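Local structure of Blr3880 protein (Bradyrhizobium japonicum, 2OOD) at residues A[101-104]-A[105-109]. The protein probably catalyses the zinc-dependent hydrolytic deamination of guanine to xanthine and ammonia. Residues are numbered along the deposited sequence; the frame is centred on the assembly and turned at random.
Sequences KSIY and PEEIK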
loop_
_atom_site.group_PDB
_atom_site.type_symbol
_atom_site.label_atom_id
_atom_site.label_comp_id
_atom_site.label_asym_id
_atom_site.label_seq_id
_atom_site.Cartn_x
_atom_site.Cartn_y
_atom_site.Cartn_z
ATOM N N LYS A 101 -17.562 13.604 -9.510
ATOM C CA LYS A 101 -16.422 14.209 -10.184
ATOM C C LYS A 101 -15.582 13.338 -11.118
ATOM O O LYS A 101 -15.252 13.768 -12.228
ATOM C CB LYS A 101 -15.481 14.854 -9.157
ATOM C CG LYS A 101 -14.221 15.436 -9.803
ATOM C CD LYS A 101 -13.224 16.003 -8.783
ATOM C CE LYS A 101 -11.969 16.551 -9.492
ATOM N NZ LYS A 101 -10.967 17.160 -8.550
ATOM N N SER A 102 -15.241 12.122 -10.696
ATOM C CA SER A 102 -14.364 11.283 -11.509
ATOM C C SER A 102 -14.875 9.979 -12.124
ATOM O O SER A 102 -14.326 9.503 -13.119
ATOM C CB SER A 102 -13.122 10.959 -10.686
ATOM O OG SER A 102 -12.685 12.104 -9.981
ATOM N N ILE A 103 -15.915 9.397 -11.550
ATOM C CA ILE A 103 -16.395 8.122 -12.046
ATOM C C ILE A 103 -17.460 8.149 -13.145
ATOM O O ILE A 103 -17.276 7.552 -14.198
ATOM C CB ILE A 103 -16.857 7.241 -10.842
ATOM C CG1 ILE A 103 -15.652 6.484 -10.271
ATOM C CG2 ILE A 103 -17.911 6.239 -11.274
ATOM C CD1 ILE A 103 -14.362 7.282 -10.207
ATOM N N TYR A 104 -18.561 8.847 -12.917
ATOM C CA TYR A 104 -19.628 8.892 -13.907
ATOM C C TYR A 104 -19.180 9.431 -15.268
ATOM O O TYR A 104 -19.538 8.872 -16.306
ATOM C CB TYR A 104 -20.815 9.687 -13.352
ATOM C CG TYR A 104 -21.441 9.041 -12.123
ATOM C CD1 TYR A 104 -21.781 9.799 -11.006
ATOM C CD2 TYR A 104 -21.701 7.672 -12.085
ATOM C CE1 TYR A 104 -22.368 9.210 -9.882
ATOM C CE2 TYR A 104 -22.286 7.068 -10.964
ATOM C CZ TYR A 104 -22.620 7.842 -9.864
ATOM O OH TYR A 104 -23.209 7.249 -8.749
ATOM N N PRO A 105 -18.397 10.519 -15.294
ATOM C CA PRO A 105 -17.988 10.997 -16.617
ATOM C C PRO A 105 -17.203 9.973 -17.442
ATOM O O PRO A 105 -17.150 10.077 -18.666
ATOM C CB PRO A 105 -17.186 12.269 -16.308
ATOM C CG PRO A 105 -16.796 12.124 -14.871
ATOM C CD PRO A 105 -17.996 11.465 -14.242
ATOM N N GLU A 106 -16.611 8.979 -16.781
ATOM C CA GLU A 106 -15.836 7.940 -17.471
ATOM C C GLU A 106 -16.686 6.724 -17.810
ATOM O O GLU A 106 -16.590 6.177 -18.902
ATOM C CB GLU A 106 -14.654 7.502 -16.599
ATOM C CG GLU A 106 -13.902 6.257 -17.067
ATOM C CD GLU A 106 -13.089 6.472 -18.334
ATOM O OE1 GLU A 106 -12.740 7.637 -18.637
ATOM O OE2 GLU A 106 -12.784 5.466 -19.019
ATOM N N GLU A 107 -17.522 6.304 -16.866
ATOM C CA GLU A 107 -18.384 5.147 -17.068
ATOM C C GLU A 107 -19.397 5.361 -18.183
ATOM O O GLU A 107 -19.873 4.405 -18.802
ATOM C CB GLU A 107 -19.112 4.799 -15.770
ATOM C CG GLU A 107 -18.190 4.237 -14.711
ATOM C CD GLU A 107 -18.931 3.563 -13.587
ATOM O OE1 GLU A 107 -19.996 2.966 -13.844
ATOM O OE2 GLU A 107 -18.439 3.611 -12.446
ATOM N N ILE A 108 -19.723 6.619 -18.446
ATOM C CA ILE A 108 -20.690 6.937 -19.480
ATOM C C ILE A 108 -20.134 6.636 -20.882
ATOM O O ILE A 108 -20.899 6.433 -21.826
ATOM C CB ILE A 108 -21.126 8.422 -19.363
ATOM C CG1 ILE A 108 -22.358 8.671 -20.229
ATOM C CG2 ILE A 108 -19.983 9.337 -19.767
ATOM C CD1 ILE A 108 -23.007 10.026 -19.996
ATOM N N LYS A 109 -18.806 6.588 -21.006
ATOM C CA LYS A 109 -18.155 6.303 -22.289
ATOM C C LYS A 109 -18.412 4.871 -22.753
ATOM O O LYS A 109 -18.337 4.572 -23.946
ATOM C CB LYS A 109 -16.639 6.495 -22.193
ATOM C CG LYS A 109 -16.174 7.856 -21.740
ATOM C CD LYS A 109 -14.653 7.872 -21.687
ATOM C CE LYS A 109 -14.103 9.213 -21.242
ATOM N NZ LYS A 109 -12.616 9.198 -21.203
#
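I103 lays its CG2 methyl alongside the carboxylate of E107, one helical turn on, with CG2 3.7 Å from E107 CD. The two side chains run side by side in the same direction: CG2 of I103 stands anti to the backbone N, while E107 continues extended beyond CG (chi2 -165°). Backbone bonding fixes this spacing, since I103 O accepts two donors, E107 N at 3.0 Å nearly in line with the carbonyl and E106 N, also at 3.0 Å, from above the carbonyl plane. The helix is kinked here because P105 has no N-H to give and E106 N turns to I103 O, three residues back; the proline CG faces K101 O at 3.5 Å. E107 N to I103 O restores the four-residue spacing, and I108 N to Y104 O (3.1 Å) continues it. This is the later part of helix 95-107, within the metal-dependent TIM barrel of the amidohydrolase family; earlier in the same helix, W98 and L99 line the guanine pocket, and the side chain of Y104 is about 5 Å from the bound guanine, its ring meeting that of F175. E107 OE2 takes a salt bridge from R206 NH2 and a hydrogen bond from Q84 NE2; an alanine here would probably leave both without this carboxylate and uncover the CG2 flank of I103. On another side of the helix, K109 NZ reaches back to E106 OE1 at 3.0 Å in a salt bridge, while E106 OE2 bonds the Y115 hydroxyl.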